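Local coordinates for protein muramoyltetrapeptide carboxypeptidase (Oxalobacter formigenes OXCC13, PDB 6UUK) that probably acts as a serine-type LD-carboxypeptidase of the S66 family, trimming the terminal residue from muramoyl tetrapeptides of the cell wall, at residues S201-D213 with R301-P313. Residues are numbered along the deposited sequence; the frame is centred on the assembly and turned at random.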
ATOM      1  N   SER B 201     -12.409 -26.495 -11.604  1.00 26.02           N
ATOM      2  CA  SER B 201     -11.025 -26.946 -11.588  1.00 27.94           C
ATOM      3  C   SER B 201     -10.213 -26.099 -12.555  1.00 28.30           C
ATOM      4  O   SER B 201     -10.609 -25.918 -13.711  1.00 25.91           O
ATOM      5  CB  SER B 201     -10.922 -28.428 -11.964  1.00 30.47           C
ATOM      6  OG  SER B 201     -11.374 -28.651 -13.288  1.00 43.70           O
ATOM      7  N   VAL B 202      -9.080 -25.587 -12.083  1.00 30.67           N
ATOM      8  CA  VAL B 202      -8.200 -24.736 -12.876  1.00 21.13           C
ATOM      9  C   VAL B 202      -6.856 -25.437 -13.006  1.00 21.56           C
ATOM     10  O   VAL B 202      -6.222 -25.768 -11.996  1.00 23.48           O
ATOM     11  CB  VAL B 202      -8.034 -23.343 -12.250  1.00 21.72           C
ATOM     12  CG1 VAL B 202      -7.194 -22.453 -13.153  1.00 17.57           C
ATOM     13  CG2 VAL B 202      -9.393 -22.714 -11.986  1.00 18.36           C
ATOM     14  N   LYS B 203      -6.424 -25.664 -14.245  1.00 22.82           N
ATOM     15  CA  LYS B 203      -5.154 -26.313 -14.540  1.00 17.66           C
ATOM     16  C   LYS B 203      -4.314 -25.388 -15.407  1.00 21.03           C
ATOM     17  O   LYS B 203      -4.821 -24.809 -16.373  1.00 24.19           O
ATOM     18  CB  LYS B 203      -5.370 -27.650 -15.251  1.00 20.27           C
ATOM     19  CG  LYS B 203      -6.309 -28.602 -14.529  1.00 20.77           C
ATOM     20  CD  LYS B 203      -6.585 -29.837 -15.371  1.00 24.54           C
ATOM     21  CE  LYS B 203      -7.177 -29.458 -16.720  1.00 30.05           C
ATOM     22  NZ  LYS B 203      -7.434 -30.652 -17.571  1.00 34.11           N
ATOM     23  N   TRP B 204      -3.036 -25.252 -15.063  1.00 19.47           N
ATOM     24  CA  TRP B 204      -2.130 -24.413 -15.831  1.00 23.20           C
ATOM     25  C   TRP B 204      -0.730 -25.009 -15.776  1.00 26.08           C
ATOM     26  O   TRP B 204      -0.454 -25.934 -15.009  1.00 32.76           O
ATOM     27  CB  TRP B 204      -2.130 -22.968 -15.319  1.00 21.15           C
ATOM     28  CG  TRP B 204      -1.591 -22.805 -13.928  1.00 20.82           C
ATOM     29  CD1 TRP B 204      -0.281 -22.674 -13.567  1.00 23.13           C
ATOM     30  CD2 TRP B 204      -2.350 -22.737 -12.715  1.00 21.52           C
ATOM     31  NE1 TRP B 204      -0.178 -22.536 -12.205  1.00 24.54           N
ATOM     32  CE2 TRP B 204      -1.433 -22.571 -11.658  1.00 18.55           C
ATOM     33  CE3 TRP B 204      -3.714 -22.806 -12.419  1.00 18.13           C
ATOM     34  CZ2 TRP B 204      -1.837 -22.470 -10.328  1.00 16.26           C
ATOM     35  CZ3 TRP B 204      -4.114 -22.706 -11.098  1.00 13.92           C
ATOM     36  CH2 TRP B 204      -3.178 -22.541 -10.069  1.00 16.22           C
ATOM     37  N   VAL B 205       0.155 -24.461 -16.605  1.00 26.88           N
ATOM     38  CA  VAL B 205       1.538 -24.910 -16.704  1.00 30.91           C
ATOM     39  C   VAL B 205       2.435 -23.801 -16.175  1.00 27.11           C
ATOM     40  O   VAL B 205       2.386 -22.665 -16.665  1.00 30.46           O
ATOM     41  CB  VAL B 205       1.911 -25.282 -18.147  1.00 41.93           C
ATOM     42  N   SER B 206       3.251 -24.127 -15.176  1.00 29.17           N
ATOM     43  CA  SER B 206       4.194 -23.176 -14.604  1.00 24.61           C
ATOM     44  C   SER B 206       5.388 -23.947 -14.064  1.00 27.67           C
ATOM     45  O   SER B 206       5.218 -24.905 -13.303  1.00 33.84           O
ATOM     46  CB  SER B 206       3.543 -22.344 -13.495  1.00 28.90           C
ATOM     47  OG  SER B 206       4.468 -21.431 -12.931  1.00 24.82           O
ATOM     48  N   LYS B 207       6.585 -23.525 -14.454  1.00 32.14           N
ATOM     49  CA  LYS B 207       7.806 -24.245 -14.129  1.00 28.12           C
ATOM     50  C   LYS B 207       8.378 -23.782 -12.790  1.00 23.73           C
ATOM     51  O   LYS B 207       7.988 -22.752 -12.236  1.00 31.08           O
ATOM     52  CB  LYS B 207       8.839 -24.056 -15.240  1.00 31.41           C
ATOM     53  CG  LYS B 207       8.330 -24.417 -16.627  1.00 30.89           C
ATOM     54  CD  LYS B 207       9.278 -23.924 -17.709  1.00 41.08           C
ATOM     55  CE  LYS B 207      10.664 -24.524 -17.549  1.00 50.78           C
ATOM     56  NZ  LYS B 207      10.645 -26.007 -17.670  1.00 56.35           N
ATOM     57  N   ASP B 208       9.315 -24.580 -12.271  1.00 24.16           N
ATOM     58  CA  ASP B 208      10.080 -24.251 -11.065  1.00 26.14           C
ATOM     59  C   ASP B 208       9.183 -24.065  -9.844  1.00 26.76           C
ATOM     60  O   ASP B 208       9.516 -23.312  -8.926  1.00 33.25           O
ATOM     61  CB  ASP B 208      10.947 -23.007 -11.284  1.00 28.67           C
ATOM     62  CG  ASP B 208      11.862 -23.139 -12.485  1.00 34.72           C
ATOM     63  OD1 ASP B 208      12.262 -24.277 -12.806  1.00 33.74           O
ATOM     64  OD2 ASP B 208      12.180 -22.105 -13.110  1.00 33.94           O
ATOM     65  N   ASN B 209       8.042 -24.751  -9.818  1.00 26.08           N
ATOM     66  CA  ASN B 209       7.193 -24.635  -8.644  1.00 21.11           C
ATOM     67  C   ASN B 209       7.310 -25.878  -7.769  1.00 20.88           C
ATOM     68  O   ASN B 209       7.477 -26.991  -8.277  1.00 21.27           O
ATOM     69  CB  ASN B 209       5.729 -24.433  -9.050  1.00 23.09           C
ATOM     70  CG  ASN B 209       5.416 -22.989  -9.388  1.00 18.77           C
ATOM     71  OD1 ASN B 209       5.849 -22.069  -8.696  1.00 26.65           O
ATOM     72  ND2 ASN B 209       4.664 -22.783 -10.461  1.00 16.52           N
ATOM     73  N   PRO B 210       7.235 -25.713  -6.450  1.00 23.66           N
ATOM     74  CA  PRO B 210       7.336 -26.869  -5.556  1.00 18.44           C
ATOM     75  C   PRO B 210       6.130 -27.786  -5.687  1.00 16.66           C
ATOM     76  O   PRO B 210       5.051 -27.387  -6.126  1.00 26.00           O
ATOM     77  CB  PRO B 210       7.401 -26.236  -4.161  1.00 18.86           C
ATOM     78  CG  PRO B 210       6.717 -24.920  -4.321  1.00 17.61           C
ATOM     79  CD  PRO B 210       7.060 -24.453  -5.708  1.00 15.45           C
ATOM     80  N   ASP B 211       6.334 -29.040  -5.291  1.00 19.75           N
ATOM     81  CA  ASP B 211       5.278 -30.051  -5.328  1.00 25.11           C
ATOM     82  C   ASP B 211       4.496 -29.969  -4.024  1.00 20.00           C
ATOM     83  O   ASP B 211       4.962 -30.426  -2.976  1.00 12.94           O
ATOM     84  CB  ASP B 211       5.866 -31.441  -5.547  1.00 24.62           C
ATOM     85  CG  ASP B 211       6.451 -31.611  -6.934  1.00 23.69           C
ATOM     86  OD1 ASP B 211       6.389 -30.650  -7.728  1.00 21.12           O
ATOM     87  OD2 ASP B 211       6.971 -32.707  -7.231  1.00 34.03           O
ATOM     88  N   VAL B 212       3.304 -29.386  -4.087  1.00 23.78           N
ATOM     89  CA  VAL B 212       2.462 -29.203  -2.916  1.00 23.56           C
ATOM     90  C   VAL B 212       1.195 -30.038  -3.080  1.00 19.05           C
ATOM     91  O   VAL B 212       0.871 -30.520  -4.166  1.00 20.35           O
ATOM     92  CB  VAL B 212       2.120 -27.719  -2.674  1.00 20.18           C
ATOM     93  CG1 VAL B 212       3.360 -26.856  -2.836  1.00 16.11           C
ATOM     94  CG2 VAL B 212       1.014 -27.264  -3.613  1.00 17.06           C
ATOM     95  N   ASP B 213       0.473 -30.207  -1.973  1.00 22.45           N
ATOM     96  CA  ASP B 213      -0.787 -30.938  -1.971  1.00 24.25           C
ATOM     97  C   ASP B 213      -1.621 -30.512  -0.770  1.00 18.51           C
ATOM     98  O   ASP B 213      -1.916 -31.325   0.113  1.00 23.94           O
ATOM     99  CB  ASP B 213      -0.538 -32.449  -1.952  1.00 27.21           C
ATOM    100  CG  ASP B 213      -1.792 -33.250  -2.244  1.00 21.10           C
ATOM    101  OD1 ASP B 213      -2.223 -33.276  -3.416  1.00 22.67           O
ATOM    102  OD2 ASP B 213      -2.346 -33.855  -1.303  1.00 43.50           O
ATOM    103  N   ARG B 301      10.560 -17.016  -1.595  1.00 23.78           N
ATOM    104  CA  ARG B 301      10.494 -18.402  -1.146  1.00 18.25           C
ATOM    105  C   ARG B 301      11.533 -18.699  -0.072  1.00 15.82           C
ATOM    106  O   ARG B 301      11.311 -19.569   0.777  1.00 18.88           O
ATOM    107  CB  ARG B 301      10.663 -19.343  -2.338  1.00 15.57           C
ATOM    108  CG  ARG B 301       9.473 -19.344  -3.285  1.00 13.22           C
ATOM    109  CD  ARG B 301       9.791 -20.049  -4.592  1.00 17.77           C
ATOM    110  NE  ARG B 301       8.606 -20.187  -5.433  1.00 10.72           N
ATOM    111  CZ  ARG B 301       8.629 -20.588  -6.699  1.00 12.30           C
ATOM    112  NH1 ARG B 301       9.782 -20.883  -7.283  1.00 18.30           N
ATOM    113  NH2 ARG B 301       7.500 -20.686  -7.387  1.00 10.18           N
ATOM    114  N   SER B 302      12.666 -17.993  -0.090  1.00 23.36           N
ATOM    115  CA  SER B 302      13.649 -18.159   0.975  1.00 17.44           C
ATOM    116  C   SER B 302      13.181 -17.513   2.272  1.00 17.49           C
ATOM    117  O   SER B 302      13.485 -18.015   3.359  1.00 20.54           O
ATOM    118  CB  SER B 302      14.996 -17.577   0.546  1.00 26.74           C
ATOM    119  OG  SER B 302      15.508 -18.255  -0.588  1.00 29.78           O
ATOM    120  N   ARG B 303      12.438 -16.408   2.178  1.00 20.91           N
ATOM    121  CA  ARG B 303      11.933 -15.739   3.371  1.00 17.99           C
ATOM    122  C   ARG B 303      10.694 -16.438   3.921  1.00 22.96           C
ATOM    123  O   ARG B 303      10.612 -16.717   5.122  1.00 21.60           O
ATOM    124  CB  ARG B 303      11.627 -14.272   3.059  1.00 17.99           C
ATOM    125  CG  ARG B 303      10.665 -13.608   4.039  1.00 20.13           C
ATOM    126  CD  ARG B 303      11.270 -13.470   5.429  1.00 29.21           C
ATOM    127  NE  ARG B 303      12.224 -12.368   5.507  1.00 32.06           N
ATOM    128  CZ  ARG B 303      11.910 -11.139   5.904  1.00 28.63           C
ATOM    129  NH1 ARG B 303      10.666 -10.854   6.260  1.00 25.77           N
ATOM    130  NH2 ARG B 303      12.841 -10.195   5.947  1.00 36.89           N
ATOM    131  N   LEU B 304       9.723 -16.726   3.059  1.00 21.66           N
ATOM    132  CA  LEU B 304       8.465 -17.299   3.517  1.00 23.21           C
ATOM    133  C   LEU B 304       8.653 -18.739   3.980  1.00 20.85           C
ATOM    134  O   LEU B 304       9.537 -19.461   3.510  1.00 18.58           O
ATOM    135  CB  LEU B 304       7.415 -17.247   2.409  1.00 22.65           C
ATOM    136  CG  LEU B 304       6.974 -15.862   1.933  1.00 19.36           C
ATOM    137  CD1 LEU B 304       5.729 -15.974   1.066  1.00 16.06           C
ATOM    138  CD2 LEU B 304       6.735 -14.934   3.114  1.00 10.03           C
ATOM    139  N   SER B 305       7.802 -19.150   4.919  1.00 23.33           N
ATOM    140  CA  SER B 305       7.784 -20.518   5.416  1.00 24.30           C
ATOM    141  C   SER B 305       6.745 -21.388   4.722  1.00 25.09           C
ATOM    142  O   SER B 305       6.742 -22.605   4.929  1.00 30.83           O
ATOM    143  CB  SER B 305       7.527 -20.527   6.928  1.00 31.08           C
ATOM    144  OG  SER B 305       6.297 -19.893   7.240  1.00 34.89           O
ATOM    145  N   ILE B 306       5.871 -20.798   3.913  1.00 26.47           N
ATOM    146  CA  ILE B 306       4.840 -21.542   3.196  1.00 20.90           C
ATOM    147  C   ILE B 306       5.266 -21.683   1.740  1.00 15.92           C
ATOM    148  O   ILE B 306       6.038 -20.853   1.239  1.00 19.69           O
ATOM    149  CB  ILE B 306       3.470 -20.854   3.314  1.00 18.38           C
ATOM    150  CG1 ILE B 306       3.482 -19.506   2.591  1.00 12.35           C
ATOM    151  CG2 ILE B 306       3.095 -20.671   4.776  1.00 18.62           C
ATOM    152  CD1 ILE B 306       2.129 -18.833   2.534  1.00 15.14           C
ATOM    153  N   PRO B 307       4.808 -22.712   1.027  1.00 19.13           N
ATOM    154  CA  PRO B 307       5.174 -22.838  -0.389  1.00 17.06           C
ATOM    155  C   PRO B 307       4.479 -21.787  -1.239  1.00 17.71           C
ATOM    156  O   PRO B 307       3.316 -21.445  -1.013  1.00 22.60           O
ATOM    157  CB  PRO B 307       4.706 -24.251  -0.750  1.00 13.62           C
ATOM    158  CG  PRO B 307       3.603 -24.534   0.214  1.00 14.79           C
ATOM    159  CD  PRO B 307       4.001 -23.853   1.493  1.00 14.88           C
ATOM    160  N   VAL B 308       5.209 -21.275  -2.226  1.00 18.55           N
ATOM    161  CA  VAL B 308       4.706 -20.259  -3.144  1.00 19.80           C
ATOM    162  C   VAL B 308       4.557 -20.898  -4.518  1.00 17.82           C
ATOM    163  O   VAL B 308       5.538 -21.382  -5.096  1.00 14.09           O
ATOM    164  CB  VAL B 308       5.633 -19.036  -3.199  1.00 18.92           C
ATOM    165  CG1 VAL B 308       5.082 -17.998  -4.165  1.00 19.12           C
ATOM    166  CG2 VAL B 308       5.807 -18.441  -1.811  1.00 14.89           C
ATOM    167  N   VAL B 309       3.333 -20.895  -5.040  1.00 18.23           N
ATOM    168  CA  VAL B 309       3.012 -21.494  -6.329  1.00 19.52           C
ATOM    169  C   VAL B 309       2.641 -20.380  -7.297  1.00 11.52           C
ATOM    170  O   VAL B 309       1.834 -19.503  -6.964  1.00 17.72           O
ATOM    171  CB  VAL B 309       1.872 -22.520  -6.203  1.00 21.63           C
ATOM    172  CG1 VAL B 309       1.493 -23.070  -7.568  1.00 17.16           C
ATOM    173  CG2 VAL B 309       2.275 -23.645  -5.262  1.00 17.78           C
ATOM    174  N   THR B 310       3.228 -20.411  -8.489  1.00 16.86           N
ATOM    175  CA  THR B 310       2.997 -19.398  -9.508  1.00 19.27           C
ATOM    176  C   THR B 310       2.254 -20.000 -10.694  1.00 13.51           C
ATOM    177  O   THR B 310       2.082 -21.217 -10.804  1.00 20.74           O
ATOM    178  CB  THR B 310       4.321 -18.780  -9.975  1.00 19.52           C
ATOM    179  OG1 THR B 310       5.064 -19.751 -10.724  1.00 19.25           O
ATOM    180  CG2 THR B 310       5.147 -18.332  -8.781  1.00 16.58           C
ATOM    181  N   GLY B 311       1.806 -19.120 -11.588  1.00 24.79           N
ATOM    182  CA  GLY B 311       1.147 -19.527 -12.810  1.00 25.33           C
ATOM    183  C   GLY B 311      -0.362 -19.418 -12.806  1.00 17.04           C
ATOM    184  O   GLY B 311      -0.989 -19.767 -13.815  1.00 23.95           O
ATOM    185  N   LEU B 312      -0.963 -18.951 -11.718  1.00 14.91           N
ATOM    186  CA  LEU B 312      -2.412 -18.818 -11.641  1.00 20.74           C
ATOM    187  C   LEU B 312      -2.911 -17.878 -12.734  1.00 19.74           C
ATOM    188  O   LEU B 312      -2.493 -16.710 -12.773  1.00 20.31           O
ATOM    189  CB  LEU B 312      -2.827 -18.295 -10.269  1.00 23.28           C
ATOM    190  CG  LEU B 312      -4.323 -18.076 -10.028  1.00 17.68           C
ATOM    191  CD1 LEU B 312      -5.078 -19.397 -10.033  1.00 17.58           C
ATOM    192  CD2 LEU B 312      -4.554 -17.330  -8.724  1.00 14.67           C
ATOM    193  N   PRO B 313      -3.791 -18.331 -13.630  1.00 22.79           N
ATOM    194  CA  PRO B 313      -4.265 -17.461 -14.725  1.00 14.57           C
ATOM    195  C   PRO B 313      -5.391 -16.539 -14.272  1.00 15.32           C
ATOM    196  O   PRO B 313      -6.557 -16.663 -14.659  1.00 16.69           O
ATOM    197  CB  PRO B 313      -4.709 -18.478 -15.782  1.00 20.49           C
ATOM    198  CG  PRO B 313      -5.010 -19.756 -15.022  1.00 23.48           C
ATOM    199  CD  PRO B 313      -4.505 -19.616 -13.608  1.00 18.83           C
TER
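In the seven-stranded mixed sheet, edge strand 200-205, through Trp204, and the loop 206-212 that follows, through Ser206 and Asn209, pack against the other outermost strand, 308-310, and the residues after it. The Trp204 indole lies with one face over residues 311-313: Leu312 CA sits 3.9 Å from the centroid of the six-membered ring in a CH-pi contact, while Gly311 O and Pro313 CD lie over the same face nearer its rim. Its NE1 donates to Thr310 O (3.0 Å, N-H...O angle 150°), a bond that helps set the rotation of the indole. Pro313 CD also packs on Val202 CG1.

Beyond the indole, with OG swung opposite the backbone N (chi1 179°), Ser206 directs its hydroxyl at Thr310 OG1, a hydrogen bond of 2.8 Å. Asn209 reaches in from the loop; its OD1 accepts the backbone N-H of Thr310 (N to OD1, 3.1 Å) from above the carbonyl plane. The extended Arg301 side chain, from the end of helix 293-303, brings NH1 to Asp208 O in a weak bond (2.9 Å), and its guanidinium also bonds weakly to Val308 O. At the far end Val212 CG1 rests on Pro307 CB (3.6 Å).

Trp204 and Val309 both touch Ile338 of strand 337-343, consistent with a sheet curled so that its edges approach, in what is probably the C-terminal domain of an S66 LD-carboxypeptidase.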